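Long-range contacts in solute-binding protein (Thermoactinomyces vulgaris, PDB 2ZYK), which binds a cyclodextrin-type ring of glucose units in its cleft and probably passes such sugars to a membrane transporter: residues K126-V131 with I319-E324; W80-L85 with V348-I353; A132-K137 with V262-L267. All coordinates share one frame; numbering follows the deposited sequence.

Contact 1 (K126-V131 with I319-E324); sequences KAIESV and IPPQKE. With GLC (alpha-D-glucopyranose), chain E.
I128 and P321 lie alongside each other and run in opposite directions, with I128 CB 3.9 Å from P321 CB. Because CG1 of I128 stands anti to the backbone N (chi1 180°), CG2 is the branch turned to the other segment: it rests 3.9 Å from I319 CG2 and against the I319 carbonyl. The P321 ring lies on the backbone before I128, its CD 3.6 Å from K126 C and its CG 3.6 Å from I128 N. That same N-H makes the sole direct hydrogen bond between the segments, 2.8 Å from I128 N to I319 O, nearly straight at 164°. I319 O also receives a CA-H...O contact from A127 CA at 3.2 Å. A water completes the link, accepting from I319 N and donating to I128 O. Next along the strand, E129 OE2 accepts a 2.8 Å hydrogen bond from O2 of glucose E. P321 centres an inverse gamma turn, and Q322 follows as N-cap of helix 323-327. I319 and P320 pack on F313 and L309 of helix 306-316, I319 also meets V337 of helix 335-344, and K126 and A127 form a classic beta bulge opposite K282 of strand 278-287.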
loop_
_atom_site.group_PDB
_atom_site.type_symbol
_atom_site.label_atom_id
_atom_site.label_comp_id
_atom_site.label_asym_id
_atom_site.label_seq_id
_atom_site.Cartn_x
_atom_site.Cartn_y
_atom_site.Cartn_z
ATOM N N LYS A 126 -3.100 11.132 2.555
ATOM C CA LYS A 126 -4.336 11.021 1.776
ATOM C C LYS A 126 -5.117 9.775 2.144
ATOM O O LYS A 126 -6.344 9.732 1.999
ATOM C CB LYS A 126 -4.029 10.918 0.294
ATOM C CG LYS A 126 -3.408 12.125 -0.332
ATOM C CD LYS A 126 -3.620 12.065 -1.828
ATOM C CE LYS A 126 -2.380 11.669 -2.554
ATOM N NZ LYS A 126 -2.699 11.528 -4.000
ATOM N N ALA A 127 -4.395 8.753 2.594
ATOM C CA ALA A 127 -4.943 7.419 2.761
ATOM C C ALA A 127 -4.122 6.605 3.748
ATOM O O ALA A 127 -2.896 6.573 3.677
ATOM C CB ALA A 127 -4.988 6.699 1.406
ATOM N N ILE A 128 -4.813 5.973 4.685
ATOM C CA ILE A 128 -4.240 4.964 5.561
ATOM C C ILE A 128 -4.846 3.643 5.075
ATOM O O ILE A 128 -6.055 3.567 4.782
ATOM C CB ILE A 128 -4.613 5.249 7.039
ATOM C CG1 ILE A 128 -4.029 4.201 7.989
ATOM C CG2 ILE A 128 -6.147 5.394 7.212
ATOM C CD1 ILE A 128 -2.724 4.584 8.559
ATOM N N GLU A 129 -4.024 2.605 4.956
ATOM C CA GLU A 129 -4.487 1.410 4.270
ATOM C C GLU A 129 -3.873 0.114 4.756
ATOM O O GLU A 129 -2.712 0.056 5.150
ATOM C CB GLU A 129 -4.289 1.555 2.762
ATOM C CG GLU A 129 -2.898 1.210 2.308
ATOM C CD GLU A 129 -2.617 1.598 0.885
ATOM O OE1 GLU A 129 -3.520 2.104 0.167
ATOM O OE2 GLU A 129 -1.464 1.391 0.487
ATOM N N SER A 130 -4.680 -0.932 4.704
ATOM C CA SER A 130 -4.218 -2.271 4.966
ATOM C C SER A 130 -5.089 -3.193 4.140
ATOM O O SER A 130 -6.246 -2.851 3.825
ATOM C CB SER A 130 -4.342 -2.606 6.451
ATOM O OG SER A 130 -4.337 -4.008 6.655
ATOM N N VAL A 131 -4.522 -4.340 3.768
ATOM C CA VAL A 131 -5.287 -5.392 3.115
ATOM C C VAL A 131 -6.237 -5.994 4.145
ATOM O O VAL A 131 -5.949 -5.985 5.343
ATOM C CB VAL A 131 -4.377 -6.492 2.488
ATOM C CG1 VAL A 131 -3.564 -5.928 1.311
ATOM C CG2 VAL A 131 -3.457 -7.118 3.526
ATOM N N ILE A 319 -9.476 5.365 2.666
ATOM C CA ILE A 319 -9.690 5.832 4.038
ATOM C C ILE A 319 -8.735 6.981 4.400
ATOM O O ILE A 319 -7.528 6.764 4.509
ATOM C CB ILE A 319 -9.497 4.672 5.063
ATOM C CG1 ILE A 319 -10.124 3.358 4.571
ATOM C CG2 ILE A 319 -10.009 5.058 6.455
ATOM C CD1 ILE A 319 -11.591 3.452 4.128
ATOM N N PRO A 320 -9.275 8.199 4.609
ATOM C CA PRO A 320 -8.406 9.336 4.902
ATOM C C PRO A 320 -7.969 9.325 6.361
ATOM O O PRO A 320 -8.795 9.116 7.249
ATOM C CB PRO A 320 -9.294 10.554 4.607
ATOM C CG PRO A 320 -10.682 10.084 4.777
ATOM C CD PRO A 320 -10.703 8.576 4.614
ATOM N N PRO A 321 -6.671 9.521 6.617
ATOM C CA PRO A 321 -6.230 9.471 7.996
ATOM C C PRO A 321 -6.354 10.860 8.629
ATOM O O PRO A 321 -5.396 11.392 9.201
ATOM C CB PRO A 321 -4.769 9.005 7.876
ATOM C CG PRO A 321 -4.421 9.098 6.431
ATOM C CD PRO A 321 -5.542 9.777 5.716
ATOM N N GLN A 322 -7.545 11.434 8.494
ATOM C CA GLN A 322 -7.876 12.736 9.036
ATOM C C GLN A 322 -8.715 12.488 10.288
ATOM O O GLN A 322 -9.750 11.816 10.222
ATOM C CB GLN A 322 -8.652 13.539 7.985
ATOM C CG GLN A 322 -8.419 15.057 8.016
ATOM C CD GLN A 322 -9.465 15.825 8.824
ATOM O OE1 GLN A 322 -9.557 17.047 8.720
ATOM N NE2 GLN A 322 -10.253 15.115 9.625
ATOM N N LYS A 323 -8.250 13.017 11.421
ATOM C CA LYS A 323 -8.834 12.732 12.747
ATOM C C LYS A 323 -10.352 12.957 12.872
ATOM O O LYS A 323 -11.072 12.059 13.321
ATOM C CB LYS A 323 -8.081 13.492 13.850
ATOM C CG LYS A 323 -6.837 12.776 14.356
ATOM C CD LYS A 323 -6.050 13.610 15.357
ATOM C CE LYS A 323 -5.074 12.728 16.119
ATOM N NZ LYS A 323 -4.046 13.479 16.902
ATOM N N GLU A 324 -10.831 14.138 12.479
ATOM C CA GLU A 324 -12.271 14.441 12.525
ATOM C C GLU A 324 -13.128 13.544 11.608
ATOM O O GLU A 324 -14.241 13.172 11.973
ATOM C CB GLU A 324 -12.538 15.929 12.243
ATOM C CG GLU A 324 -12.678 16.795 13.495
ATOM C CD GLU A 324 -13.529 18.041 13.253
ATOM O OE1 GLU A 324 -13.050 18.986 12.582
ATOM O OE2 GLU A 324 -14.684 18.076 13.736
HETATM C C1 GLC E . -1.119 -1.416 -3.130
HETATM C C2 GLC E . -0.480 -0.559 -2.052
HETATM C C3 GLC E . 1.037 -0.498 -2.226
HETATM C C4 GLC E . 1.659 -1.888 -2.391
HETATM C C5 GLC E . 0.932 -2.637 -3.503
HETATM C C6 GLC E . 1.402 -4.070 -3.694
HETATM O O2 GLC E . -1.010 0.749 -2.159
HETATM O O3 GLC E . 1.612 0.146 -1.101
HETATM O O4 GLC E . 3.039 -1.727 -2.768
HETATM O O5 GLC E . -0.478 -2.687 -3.231
HETATM O O6 GLC E . 1.200 -4.490 -5.035
HETATM O O HOH W 1 -7.526 3.447 2.454
#

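Contact 2 (W80-L85 with V348-I353); sequences WPHDRL and VPMPSI. With GLC (alpha-D-glucopyranose), chain B; GLC (alpha-D-glucopyranose), chain C.
H82 O accepts a 3.1 Å hydrogen bond from L85 N within its own segment, while S352 CB, coming from the facing loop, rests 3.7 Å from the same H82 O. Here the 3-10 turn at 82-83 meets the loop after strand 348-349, two pieces of the sugar-binding cleft of a solute-binding protein fold. The H82 ring turns its edge to the loop: CE1 approaches M350 O at 3.0 Å, near the ring plane, while M350 CB and P349 CB flank CE1 from either side of that plane. A chi1 of 72° carries the ring over to M350, and a hydrogen bond from H82 NE2 to I279 O on strand 278-287 helps fix its rotation. The M350 chain runs straight through CG and then bends at chi3 (-65°), bringing CE to 3.7 Å from D83 CB and 4.3 Å from P81 CB. D83 OD2 also takes a weak hydrogen bond from W360 NE1; its modelled approach to O3 of glucose B is too short to be reliable. P81 CB and M350 CE lie 3.4 and 3.6 Å from O2 of glucose B.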
loop_
_atom_site.group_PDB
_atom_site.type_symbol
_atom_site.label_atom_id
_atom_site.label_comp_id
_atom_site.label_asym_id
_atom_site.label_seq_id
_atom_site.Cartn_x
_atom_site.Cartn_y
_atom_site.Cartn_z
ATOM N N TRP A 80 3.299 8.619 -3.581
ATOM C CA TRP A 80 3.554 7.179 -3.589
ATOM C C TRP A 80 3.517 6.703 -2.137
ATOM O O TRP A 80 3.506 7.528 -1.226
ATOM C CB TRP A 80 4.881 6.825 -4.292
ATOM C CG TRP A 80 6.085 7.592 -3.823
ATOM C CD1 TRP A 80 6.773 7.407 -2.661
ATOM C CD2 TRP A 80 6.755 8.643 -4.516
ATOM N NE1 TRP A 80 7.827 8.284 -2.582
ATOM C CE2 TRP A 80 7.835 9.056 -3.712
ATOM C CE3 TRP A 80 6.545 9.281 -5.742
ATOM C CZ2 TRP A 80 8.702 10.084 -4.090
ATOM C CZ3 TRP A 80 7.405 10.297 -6.115
ATOM C CH2 TRP A 80 8.472 10.686 -5.291
ATOM N N PRO A 81 3.452 5.378 -1.912
ATOM C CA PRO A 81 3.437 4.827 -0.559
ATOM C C PRO A 81 4.672 5.181 0.288
ATOM O O PRO A 81 5.798 5.226 -0.227
ATOM C CB PRO A 81 3.351 3.315 -0.797
ATOM C CG PRO A 81 2.770 3.169 -2.149
ATOM C CD PRO A 81 3.333 4.315 -2.927
ATOM N N HIS A 82 4.438 5.422 1.583
ATOM C CA HIS A 82 5.463 5.910 2.516
ATOM C C HIS A 82 6.638 4.939 2.561
ATOM O O HIS A 82 7.730 5.249 3.044
ATOM C CB HIS A 82 4.865 6.084 3.909
ATOM C CG HIS A 82 4.576 4.790 4.606
ATOM N ND1 HIS A 82 5.469 4.194 5.470
ATOM C CD2 HIS A 82 3.487 3.987 4.575
ATOM C CE1 HIS A 82 4.941 3.080 5.941
ATOM N NE2 HIS A 82 3.740 2.930 5.412
ATOM N N ASP A 83 6.349 3.750 2.061
ATOM C CA ASP A 83 7.292 2.682 1.795
ATOM C C ASP A 83 8.653 3.203 1.323
ATOM O O ASP A 83 9.701 2.843 1.862
ATOM C CB ASP A 83 6.654 1.804 0.706
ATOM C CG ASP A 83 7.600 0.799 0.148
ATOM O OD1 ASP A 83 8.299 0.170 0.955
ATOM O OD2 ASP A 83 7.643 0.627 -1.088
ATOM N N ARG A 84 8.612 4.067 0.317
ATOM C CA ARG A 84 9.815 4.500 -0.377
ATOM C C ARG A 84 10.320 5.894 0.018
ATOM O O ARG A 84 11.164 6.471 -0.665
ATOM C CB ARG A 84 9.608 4.364 -1.886
ATOM C CG ARG A 84 9.909 2.957 -2.369
ATOM C CD ARG A 84 9.162 2.564 -3.628
ATOM N NE ARG A 84 9.672 3.197 -4.847
ATOM C CZ ARG A 84 10.853 2.947 -5.400
ATOM N NH1 ARG A 84 11.691 2.090 -4.839
ATOM N NH2 ARG A 84 11.199 3.572 -6.515
ATOM N N LEU A 85 9.802 6.427 1.125
ATOM C CA LEU A 85 10.300 7.685 1.665
ATOM C C LEU A 85 11.563 7.372 2.449
ATOM O O LEU A 85 11.603 6.409 3.215
ATOM C CB LEU A 85 9.271 8.333 2.590
ATOM C CG LEU A 85 9.756 9.628 3.246
ATOM C CD1 LEU A 85 9.548 10.823 2.313
ATOM C CD2 LEU A 85 9.079 9.845 4.597
ATOM N N VAL A 348 1.596 -3.319 11.308
ATOM C CA VAL A 348 2.816 -2.529 11.467
ATOM C C VAL A 348 3.067 -1.690 10.216
ATOM O O VAL A 348 2.894 -2.174 9.095
ATOM C CB VAL A 348 4.088 -3.376 11.817
ATOM C CG1 VAL A 348 3.922 -4.080 13.158
ATOM C CG2 VAL A 348 4.445 -4.366 10.715
ATOM N N PRO A 349 3.459 -0.424 10.399
ATOM C CA PRO A 349 3.798 0.380 9.236
ATOM C C PRO A 349 4.980 -0.222 8.478
ATOM O O PRO A 349 5.944 -0.668 9.095
ATOM C CB PRO A 349 4.186 1.730 9.845
ATOM C CG PRO A 349 4.564 1.413 11.256
ATOM C CD PRO A 349 3.614 0.333 11.650
ATOM N N MET A 350 4.879 -0.263 7.154
ATOM C CA MET A 350 5.995 -0.634 6.304
ATOM C C MET A 350 7.248 0.154 6.688
ATOM O O MET A 350 7.163 1.361 6.949
ATOM C CB MET A 350 5.661 -0.341 4.843
ATOM C CG MET A 350 4.822 -1.396 4.166
ATOM S SD MET A 350 4.590 -1.094 2.416
ATOM C CE MET A 350 3.627 0.421 2.414
ATOM N N PRO A 351 8.413 -0.521 6.733
ATOM C CA PRO A 351 9.636 0.205 7.048
ATOM C C PRO A 351 9.902 1.266 5.988
ATOM O O PRO A 351 9.568 1.070 4.827
ATOM C CB PRO A 351 10.714 -0.886 7.013
ATOM C CG PRO A 351 9.967 -2.177 7.190
ATOM C CD PRO A 351 8.669 -1.952 6.490
ATOM N N SER A 352 10.482 2.387 6.396
ATOM C CA SER A 352 10.680 3.533 5.505
ATOM C C SER A 352 12.162 3.904 5.379
ATOM O O SER A 352 12.503 4.944 4.839
ATOM C CB SER A 352 9.870 4.733 6.010
ATOM O OG SER A 352 10.199 5.048 7.359
ATOM N N ILE A 353 13.046 3.054 5.880
ATOM C CA ILE A 353 14.479 3.311 5.744
ATOM C C ILE A 353 14.894 3.159 4.278
ATOM O O ILE A 353 14.207 2.477 3.518
ATOM C CB ILE A 353 15.323 2.413 6.666
ATOM C CG1 ILE A 353 15.060 0.925 6.369
ATOM C CG2 ILE A 353 15.048 2.784 8.119
ATOM C CD1 ILE A 353 16.060 -0.044 6.990
HETATM C C1 GLC B . 3.995 -2.195 -1.871
HETATM C C2 GLC B . 5.007 -1.092 -1.586
HETATM C C3 GLC B . 5.734 -0.713 -2.889
HETATM C C4 GLC B . 6.311 -1.949 -3.581
HETATM C C5 GLC B . 5.293 -3.085 -3.675
HETATM C C6 GLC B . 5.945 -4.393 -4.097
HETATM O O2 GLC B . 4.335 0.036 -1.054
HETATM O O3 GLC B . 6.799 0.189 -2.606
HETATM O O4 GLC B . 6.728 -1.591 -4.905
HETATM O O5 GLC B . 4.680 -3.315 -2.391
HETATM O O6 GLC B . 4.972 -5.406 -4.304
HETATM C C1 GLC C . 8.111 -1.546 -5.075
HETATM C C2 GLC C . 8.482 -0.310 -5.882
HETATM C C3 GLC C . 8.038 -0.464 -7.326
HETATM C C4 GLC C . 8.548 -1.769 -7.946
HETATM C C5 GLC C . 8.162 -2.954 -7.048
HETATM C C6 GLC C . 8.755 -4.280 -7.514
HETATM O O2 GLC C . 7.813 0.808 -5.325
HETATM O O3 GLC C . 8.488 0.650 -8.085
HETATM O O4 GLC C . 7.917 -1.934 -9.225
HETATM O O5 GLC C . 8.615 -2.727 -5.691
HETATM O O6 GLC C . 10.148 -4.367 -7.230
HETATM O O HOH W 2 12.895 3.763 1.764
#

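Contact 3 (A132-K137 with V262-L267); sequences ALIYNK and VGVAPL
I134 and V264 face each other as a non-hydrogen-bonded pair in the middle of two antiparallel strands, I134 CG1 4.3 Å from V264 CG2. V262 continues this apolar face on one side of V264, its CB touching I134 CG2; on the other side A132 CB meets V264 CG1 at 4.1 Å. F340 of helix 335-344 covers A132, I134 and V264, while Y255 of helix 252-257 packs on I134 and V262. The opposite face carries L133, Y135 and A265, with M140 and V143 against Y135 and V143 also on A265. With chi1 at 60°, Y135 folds its ring across onto the neighbouring strand, where G263 CA sits over one ring face, 3.8 Å from the centroid, in a CH-pi contact. Y135 CE2 comes within 4.2 Å of A265 CB. Beyond the strand end, L267 swings back so that its CD1 lies 3.4 Å from L133 N, beside the A132-L133 peptide. Four backbone bonds join the hydrogen-bonded pairs L133-A265 and Y135-G263. Three are nearly straight, among them A265 N to L133 O at 2.8 Å; the fourth, L133 N to A265 O at 2.9 Å, is bent to 136°, close to where the strands part. Toward the surface K137 stretches out along V262, its CD 3.9 Å from V262 O. Strand 132-136 is also bonded along its other edge to strand 242-247, leaving 262-265 as the outer strand of this four-stranded mixed sheet within the chain. The side chains that meet across the strands are mostly apolar, with no polar bond between them, so paired peptides set the register and apolar contacts fill the faces; the missing side chain at G263 lets the Y135 ring lie directly on the backbone.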
loop_
_atom_site.group_PDB
_atom_site.type_symbol
_atom_site.label_atom_id
_atom_site.label_comp_id
_atom_site.label_asym_id
_atom_site.label_seq_id
_atom_site.Cartn_x
_atom_site.Cartn_y
_atom_site.Cartn_z
ATOM N N ALA A 132 -7.379 -6.483 3.680
ATOM C CA ALA A 132 -8.317 -7.216 4.537
ATOM C C ALA A 132 -9.008 -8.314 3.733
ATOM O O ALA A 132 -8.738 -8.469 2.542
ATOM C CB ALA A 132 -9.343 -6.265 5.166
ATOM N N LEU A 133 -9.883 -9.080 4.386
ATOM C CA LEU A 133 -10.665 -10.106 3.695
ATOM C C LEU A 133 -11.930 -9.515 3.071
ATOM O O LEU A 133 -12.898 -9.220 3.768
ATOM C CB LEU A 133 -11.014 -11.256 4.645
ATOM C CG LEU A 133 -11.559 -12.513 3.960
ATOM C CD1 LEU A 133 -10.421 -13.399 3.475
ATOM C CD2 LEU A 133 -12.478 -13.281 4.897
ATOM N N ILE A 134 -11.902 -9.345 1.753
ATOM C CA ILE A 134 -13.040 -8.815 0.995
ATOM C C ILE A 134 -13.769 -9.955 0.278
ATOM O O ILE A 134 -13.161 -10.696 -0.497
ATOM C CB ILE A 134 -12.589 -7.734 -0.031
ATOM C CG1 ILE A 134 -11.781 -6.636 0.657
ATOM C CG2 ILE A 134 -13.795 -7.115 -0.777
ATOM C CD1 ILE A 134 -10.948 -5.824 -0.316
ATOM N N TYR A 135 -15.069 -10.082 0.528
ATOM C CA TYR A 135 -15.831 -11.222 0.023
ATOM C C TYR A 135 -17.098 -10.846 -0.731
ATOM O O TYR A 135 -17.772 -9.873 -0.403
ATOM C CB TYR A 135 -16.143 -12.234 1.144
ATOM C CG TYR A 135 -16.958 -11.677 2.295
ATOM C CD1 TYR A 135 -18.334 -11.880 2.352
ATOM C CD2 TYR A 135 -16.354 -10.942 3.319
ATOM C CE1 TYR A 135 -19.103 -11.364 3.393
ATOM C CE2 TYR A 135 -17.108 -10.411 4.361
ATOM C CZ TYR A 135 -18.489 -10.633 4.392
ATOM O OH TYR A 135 -19.257 -10.131 5.418
ATOM N N ASN A 136 -17.396 -11.650 -1.748
ATOM C CA ASN A 136 -18.642 -11.600 -2.503
ATOM C C ASN A 136 -19.798 -12.205 -1.691
ATOM O O ASN A 136 -19.881 -13.422 -1.537
ATOM C CB ASN A 136 -18.448 -12.373 -3.809
ATOM C CG ASN A 136 -19.579 -12.164 -4.785
ATOM O OD1 ASN A 136 -20.739 -12.071 -4.391
ATOM N ND2 ASN A 136 -19.247 -12.089 -6.074
ATOM N N LYS A 137 -20.689 -11.355 -1.178
ATOM C CA LYS A 137 -21.727 -11.788 -0.227
ATOM C C LYS A 137 -22.654 -12.912 -0.713
ATOM O O LYS A 137 -23.222 -13.645 0.105
ATOM C CB LYS A 137 -22.552 -10.598 0.281
ATOM C CG LYS A 137 -21.980 -9.908 1.518
ATOM C CD LYS A 137 -22.572 -8.505 1.658
ATOM C CE LYS A 137 -22.657 -8.043 3.109
ATOM N NZ LYS A 137 -23.597 -6.877 3.285
ATOM N N VAL A 262 -20.107 -6.519 -1.839
ATOM C CA VAL A 262 -18.870 -6.693 -1.062
ATOM C C VAL A 262 -19.108 -6.630 0.432
ATOM O O VAL A 262 -19.830 -5.762 0.919
ATOM C CB VAL A 262 -17.747 -5.678 -1.452
ATOM C CG1 VAL A 262 -17.469 -5.738 -2.943
ATOM C CG2 VAL A 262 -18.108 -4.257 -1.039
ATOM N N GLY A 263 -18.504 -7.569 1.143
ATOM C CA GLY A 263 -18.402 -7.500 2.585
ATOM C C GLY A 263 -16.922 -7.374 2.888
ATOM O O GLY A 263 -16.089 -7.890 2.132
ATOM N N VAL A 264 -16.580 -6.675 3.969
ATOM C CA VAL A 264 -15.181 -6.526 4.351
ATOM C C VAL A 264 -14.992 -6.961 5.788
ATOM O O VAL A 264 -15.540 -6.335 6.710
ATOM C CB VAL A 264 -14.672 -5.070 4.208
ATOM C CG1 VAL A 264 -13.221 -4.983 4.647
ATOM C CG2 VAL A 264 -14.839 -4.552 2.768
ATOM N N ALA A 265 -14.217 -8.024 5.979
ATOM C CA ALA A 265 -13.867 -8.470 7.317
ATOM C C ALA A 265 -12.366 -8.352 7.567
ATOM O O ALA A 265 -11.576 -8.355 6.618
ATOM C CB ALA A 265 -14.332 -9.901 7.538
ATOM N N PRO A 266 -11.963 -8.236 8.847
ATOM C CA PRO A 266 -10.537 -8.400 9.154
ATOM C C PRO A 266 -10.052 -9.776 8.732
ATOM O O PRO A 266 -10.856 -10.701 8.581
ATOM C CB PRO A 266 -10.464 -8.250 10.689
ATOM C CG PRO A 266 -11.868 -8.328 11.181
ATOM C CD PRO A 266 -12.762 -7.916 10.046
ATOM N N LEU A 267 -8.751 -9.902 8.518
ATOM C CA LEU A 267 -8.172 -11.201 8.208
ATOM C C LEU A 267 -8.440 -12.150 9.371
ATOM O O LEU A 267 -8.229 -11.772 10.528
ATOM C CB LEU A 267 -6.669 -11.073 7.945
ATOM C CG LEU A 267 -6.117 -11.217 6.524
ATOM C CD1 LEU A 267 -6.981 -10.578 5.448
ATOM C CD2 LEU A 267 -4.689 -10.708 6.462
#

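Contacts 1 and 2 are buried near the middle of the chain and reach the same sheet, through strands 120-129, 77-81 and 348-349; the centre of contact 3 lies about 17 Å from the centre of the chain, partly buried, in a different sheet. The first two touch the bound sugar, and each relies on loops; one direct hydrogen bond and a water support contact 1, whereas contact 2 has no direct hydrogen bond and depends on van der Waals packing. Contact 3 is regular antiparallel pairing with four backbone bonds. The chain runs from contact 1 straight into contact 3, since 126-131 adjoins 132-137, a passage between sheets that probably belongs to the link between the two lobes.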